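Local atomic coordinates of cerato-platanin-like protein (PDB entry 3SUK), a protein that is of unknown function but belongs to the secreted cerato-platanins of a fungus, Moniliophthora perniciosa, and adopts their double-psi beta-barrel fold. Residues 2-14 with 104-116. Sequence-based numbering, arbitrary orientation. Where two conformers were deposited one is given.
Sequences GAVQLRFDNTYDN and NAVALGTIDVQSQ
Val4 and Leu6 of strand 4-8 pair with Val113 and Ile111 of strand 110-116 through two antiparallel hydrogen-bonded pairs, the straightest bond running from Val113 N to Val4 O (2.8 Å, 175° at the hydrogen). Past Leu6 the ladder opens, and a water takes over, accepting from Phe8 N and donating to Gly109 O. Val4, Leu6, Ile111 and Val113 share one face of the sheet. There CG2 of Val4 meets CG2 of Val113 at 3.6 Å, while Leu6 lies alongside Ile111 and sets its CB against Val113 CG1 (3.9 Å); Phe90 and Met97 add to this apolar layer. The opposite face carries Gln5, Arg7, Thr110 and Asp112. In one of its two conformers Gln5 lies alongside Asp112, with Gln5 CG 3.6 Å from Asp112 OD1. NE of Arg7 donates to a second water, which is also hydrogen-bonded to Thr110 OG1. At the end of strand 4-8, Phe8 reaches across to helix 105-108: with CG placed between backbone N and carbonyl carbon (chi1 73°), the ring brings its edge to Ala105 O, 3.7 Å from CE2, and its CZ to Val106 CG2 at 4.0 Å. A serine here would probably open a gap beside Ala105 and Val106, leaving the short helix without its apolar partner on strand 4-8. The principle illustrated is closure of a sheet by its terminal strands: the first and last strands of the chain pair side by side, consistent with the double-psi beta-barrel of the cerato-platanin family.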
loop_
_atom_site.group_PDB
_atom_site.type_symbol
_atom_site.label_atom_id
_atom_site.label_comp_id
_atom_site.label_asym_id
_atom_site.label_seq_id
_atom_site.Cartn_x
_atom_site.Cartn_y
_atom_site.Cartn_z
ATOM N N GLY A 2 -4.545 -11.341 13.052
ATOM C CA GLY A 2 -5.946 -10.991 12.849
ATOM C C GLY A 2 -6.147 -10.177 11.554
ATOM O O GLY A 2 -5.233 -9.712 10.938
ATOM N N ALA A 3 -7.367 -10.037 11.110
ATOM C CA ALA A 3 -7.548 -9.415 9.827
ATOM C C ALA A 3 -7.402 -7.893 9.951
ATOM O O ALA A 3 -7.544 -7.346 11.016
ATOM C CB ALA A 3 -8.870 -9.829 9.255
ATOM N N VAL A 4 -7.066 -7.224 8.857
ATOM C CA VAL A 4 -7.050 -5.773 8.837
ATOM C C VAL A 4 -7.963 -5.310 7.709
ATOM O O VAL A 4 -8.170 -6.026 6.779
ATOM C CB VAL A 4 -5.609 -5.174 8.733
ATOM C CG1 VAL A 4 -4.689 -5.847 9.694
ATOM C CG2 VAL A 4 -5.071 -5.260 7.367
ATOM N N GLN A 5 -8.512 -4.118 7.836
ATOM C CA GLN A 5 -9.402 -3.667 6.728
ATOM C C GLN A 5 -8.576 -3.086 5.562
ATOM O O GLN A 5 -7.483 -2.612 5.739
ATOM C CB GLN A 5 -10.446 -2.645 7.201
ATOM C CG GLN A 5 -11.503 -3.134 8.242
ATOM C CD GLN A 5 -12.737 -2.309 8.084
ATOM O OE1 GLN A 5 -12.691 -1.097 8.276
ATOM N NE2 GLN A 5 -13.822 -2.930 7.572
ATOM N N LEU A 6 -9.111 -3.278 4.370
ATOM C CA LEU A 6 -8.499 -2.771 3.157
ATOM C C LEU A 6 -9.564 -2.144 2.270
ATOM O O LEU A 6 -10.560 -2.749 2.041
ATOM C CB LEU A 6 -7.713 -3.878 2.431
ATOM C CG LEU A 6 -6.939 -3.402 1.196
ATOM C CD1 LEU A 6 -5.659 -4.173 1.048
ATOM C CD2 LEU A 6 -7.747 -3.532 -0.062
ATOM N N ARG A 7 -9.262 -0.971 1.726
ATOM C CA ARG A 7 -10.118 -0.266 0.776
ATOM C C ARG A 7 -9.164 0.358 -0.253
ATOM O O ARG A 7 -7.976 0.186 -0.168
ATOM C CB ARG A 7 -10.967 0.818 1.452
ATOM C CG ARG A 7 -10.124 1.827 2.166
ATOM C CD ARG A 7 -10.850 2.684 3.253
ATOM N NE ARG A 7 -11.303 1.977 4.451
ATOM C CZ ARG A 7 -10.592 1.209 5.306
ATOM N NH1 ARG A 7 -9.258 0.855 5.186
ATOM N NH2 ARG A 7 -11.282 0.723 6.312
ATOM N N PHE A 8 -9.726 1.015 -1.246
ATOM C CA PHE A 8 -8.910 1.629 -2.268
ATOM C C PHE A 8 -9.077 3.126 -2.287
ATOM O O PHE A 8 -10.032 3.682 -1.811
ATOM C CB PHE A 8 -9.127 0.999 -3.664
ATOM C CG PHE A 8 -10.438 1.367 -4.316
ATOM C CD1 PHE A 8 -10.572 2.525 -5.060
ATOM C CD2 PHE A 8 -11.510 0.558 -4.178
ATOM C CE1 PHE A 8 -11.726 2.852 -5.630
ATOM C CE2 PHE A 8 -12.688 0.878 -4.797
ATOM C CZ PHE A 8 -12.791 2.040 -5.512
ATOM N N ASP A 9 -8.035 3.744 -2.781
ATOM C CA ASP A 9 -7.963 5.206 -2.919
ATOM C C ASP A 9 -7.243 5.462 -4.230
ATOM O O ASP A 9 -6.092 5.146 -4.361
ATOM C CB ASP A 9 -7.181 5.774 -1.730
ATOM C CG ASP A 9 -7.054 7.304 -1.743
ATOM O OD1 ASP A 9 -7.226 7.896 -2.757
ATOM O OD2 ASP A 9 -6.746 7.869 -0.698
ATOM N N ASN A 10 -7.967 6.082 -5.175
ATOM C CA ASN A 10 -7.478 6.332 -6.521
ATOM C C ASN A 10 -6.317 7.330 -6.600
ATOM O O ASN A 10 -5.701 7.420 -7.589
ATOM C CB ASN A 10 -8.617 6.787 -7.442
ATOM C CG ASN A 10 -9.670 5.720 -7.658
ATOM O OD1 ASN A 10 -10.820 5.950 -7.382
ATOM N ND2 ASN A 10 -9.271 4.571 -8.122
ATOM N N THR A 11 -6.022 8.035 -5.524
ATOM C CA THR A 11 -4.845 8.911 -5.438
ATOM C C THR A 11 -3.641 8.056 -5.847
ATOM O O THR A 11 -2.854 8.451 -6.645
ATOM C CB THR A 11 -4.665 9.352 -3.938
ATOM O OG1 THR A 11 -5.708 10.263 -3.592
ATOM C CG2 THR A 11 -3.364 10.024 -3.741
ATOM N N TYR A 12 -3.553 6.829 -5.358
ATOM C CA TYR A 12 -2.383 5.969 -5.594
ATOM C C TYR A 12 -2.297 5.292 -6.954
ATOM O O TYR A 12 -1.311 4.714 -7.259
ATOM C CB TYR A 12 -2.244 4.930 -4.448
ATOM C CG TYR A 12 -2.324 5.571 -3.069
ATOM C CD1 TYR A 12 -1.442 6.577 -2.686
ATOM C CD2 TYR A 12 -3.303 5.203 -2.172
ATOM C CE1 TYR A 12 -1.535 7.171 -1.430
ATOM C CE2 TYR A 12 -3.408 5.807 -0.954
ATOM C CZ TYR A 12 -2.548 6.792 -0.580
ATOM O OH TYR A 12 -2.647 7.392 0.647
ATOM N N ASP A 13 -3.377 5.356 -7.708
ATOM C CA ASP A 13 -3.456 4.730 -9.037
ATOM C C ASP A 13 -2.680 5.485 -10.077
ATOM O O ASP A 13 -2.414 4.982 -11.120
ATOM C CB ASP A 13 -4.902 4.542 -9.490
ATOM C CG ASP A 13 -5.524 3.365 -8.838
ATOM O OD1 ASP A 13 -5.122 2.264 -9.204
ATOM O OD2 ASP A 13 -6.321 3.559 -7.972
ATOM N N ASN A 14 -2.319 6.693 -9.730
ATOM C CA ASN A 14 -1.678 7.601 -10.672
ATOM C C ASN A 14 -0.144 7.618 -10.469
ATOM O O ASN A 14 0.355 8.160 -9.524
ATOM C CB ASN A 14 -2.356 9.010 -10.532
ATOM C CG ASN A 14 -3.925 8.995 -10.843
ATOM O OD1 ASN A 14 -4.336 8.869 -11.980
ATOM N ND2 ASN A 14 -4.740 9.104 -9.820
ATOM N N ASN A 104 -12.394 -7.205 -8.509
ATOM C CA ASN A 104 -13.585 -6.903 -7.769
ATOM C C ASN A 104 -13.484 -5.751 -6.753
ATOM O O ASN A 104 -14.206 -5.682 -5.818
ATOM C CB ASN A 104 -14.116 -8.191 -7.121
ATOM C CG ASN A 104 -14.700 -9.151 -8.142
ATOM O OD1 ASN A 104 -15.855 -9.049 -8.496
ATOM N ND2 ASN A 104 -13.902 -10.075 -8.569
ATOM N N ALA A 105 -12.524 -4.857 -6.985
ATOM C CA ALA A 105 -12.269 -3.797 -6.019
ATOM C C ALA A 105 -13.424 -2.852 -5.811
ATOM O O ALA A 105 -13.835 -2.608 -4.724
ATOM C CB ALA A 105 -11.044 -2.994 -6.464
ATOM N N VAL A 106 -13.951 -2.341 -6.926
ATOM C CA VAL A 106 -15.107 -1.464 -6.864
ATOM C C VAL A 106 -16.355 -2.186 -6.360
ATOM O O VAL A 106 -17.068 -1.696 -5.555
ATOM C CB VAL A 106 -15.358 -0.789 -8.220
ATOM C CG1 VAL A 106 -16.569 0.085 -8.128
ATOM C CG2 VAL A 106 -14.139 0.044 -8.651
ATOM N N ALA A 107 -16.525 -3.411 -6.833
ATOM C CA ALA A 107 -17.680 -4.223 -6.437
ATOM C C ALA A 107 -17.690 -4.523 -4.929
ATOM O O ALA A 107 -18.719 -4.560 -4.318
ATOM C CB ALA A 107 -17.715 -5.480 -7.215
ATOM N N LEU A 108 -16.525 -4.824 -4.381
ATOM C CA LEU A 108 -16.399 -5.032 -2.928
ATOM C C LEU A 108 -16.339 -3.794 -2.007
ATOM O O LEU A 108 -16.923 -3.715 -1.000
ATOM C CB LEU A 108 -15.251 -5.994 -2.672
ATOM C CG LEU A 108 -15.564 -7.384 -3.209
ATOM C CD1 LEU A 108 -14.304 -8.193 -3.207
ATOM C CD2 LEU A 108 -16.657 -8.082 -2.397
ATOM N N GLY A 109 -15.586 -2.826 -2.456
ATOM C CA GLY A 109 -15.351 -1.589 -1.733
ATOM C C GLY A 109 -14.410 -1.629 -0.545
ATOM O O GLY A 109 -13.365 -1.040 -0.603
ATOM N N THR A 110 -14.800 -2.346 0.505
ATOM C CA THR A 110 -14.002 -2.602 1.707
ATOM C C THR A 110 -13.974 -4.104 2.043
ATOM O O THR A 110 -14.990 -4.728 2.060
ATOM C CB THR A 110 -14.583 -1.816 2.862
ATOM O OG1 THR A 110 -14.622 -0.449 2.504
ATOM C CG2 THR A 110 -13.720 -1.923 4.078
ATOM N N ILE A 111 -12.806 -4.645 2.311
ATOM C CA ILE A 111 -12.620 -6.050 2.624
ATOM C C ILE A 111 -11.730 -6.235 3.857
ATOM O O ILE A 111 -11.070 -5.316 4.309
ATOM C CB ILE A 111 -12.051 -6.832 1.432
ATOM C CG1 ILE A 111 -10.617 -6.357 1.151
ATOM C CG2 ILE A 111 -13.012 -6.784 0.232
ATOM C CD1 ILE A 111 -9.903 -7.066 0.053
ATOM N N ASP A 112 -11.761 -7.425 4.420
ATOM C CA ASP A 112 -10.855 -7.810 5.489
ATOM C C ASP A 112 -9.753 -8.675 4.889
ATOM O O ASP A 112 -10.032 -9.612 4.242
ATOM C CB ASP A 112 -11.597 -8.604 6.560
ATOM C CG ASP A 112 -12.506 -7.765 7.332
ATOM O OD1 ASP A 112 -12.235 -6.617 7.490
ATOM O OD2 ASP A 112 -13.503 -8.287 7.788
ATOM N N VAL A 113 -8.514 -8.301 5.119
ATOM C CA VAL A 113 -7.392 -9.048 4.576
ATOM C C VAL A 113 -6.481 -9.558 5.669
ATOM O O VAL A 113 -6.602 -9.169 6.767
ATOM C CB VAL A 113 -6.569 -8.210 3.569
ATOM C CG1 VAL A 113 -7.464 -7.758 2.426
ATOM C CG2 VAL A 113 -5.879 -6.973 4.253
ATOM N N GLN A 114 -5.645 -10.507 5.322
ATOM C CA GLN A 114 -4.557 -10.909 6.165
ATOM C C GLN A 114 -3.289 -10.171 5.696
ATOM O O GLN A 114 -3.047 -10.024 4.535
ATOM C CB GLN A 114 -4.365 -12.426 6.121
ATOM C CG GLN A 114 -5.444 -13.197 6.825
ATOM C CD GLN A 114 -5.449 -12.986 8.308
ATOM O OE1 GLN A 114 -4.439 -13.057 8.948
ATOM N NE2 GLN A 114 -6.610 -12.728 8.854
ATOM N N SER A 115 -2.560 -9.636 6.643
ATOM C CA SER A 115 -1.376 -8.867 6.331
ATOM C C SER A 115 -0.209 -9.342 7.208
ATOM O O SER A 115 -0.340 -9.529 8.398
ATOM C CB SER A 115 -1.665 -7.380 6.576
ATOM O OG SER A 115 -0.488 -6.608 6.413
ATOM N N GLN A 116 0.927 -9.515 6.555
ATOM C CA GLN A 116 2.154 -9.875 7.213
ATOM C C GLN A 116 3.273 -8.957 6.711
ATOM O O GLN A 116 3.600 -9.045 5.567
ATOM C CB GLN A 116 2.494 -11.329 6.832
ATOM C CG GLN A 116 3.706 -11.876 7.497
ATOM C CD GLN A 116 3.714 -11.569 8.987
ATOM O OE1 GLN A 116 2.920 -12.107 9.740
ATOM N NE2 GLN A 116 4.582 -10.687 9.404
HETATM O O HOH W 1 -13.990 1.676 4.159
HETATM O O HOH W 2 -12.661 1.476 -1.359
#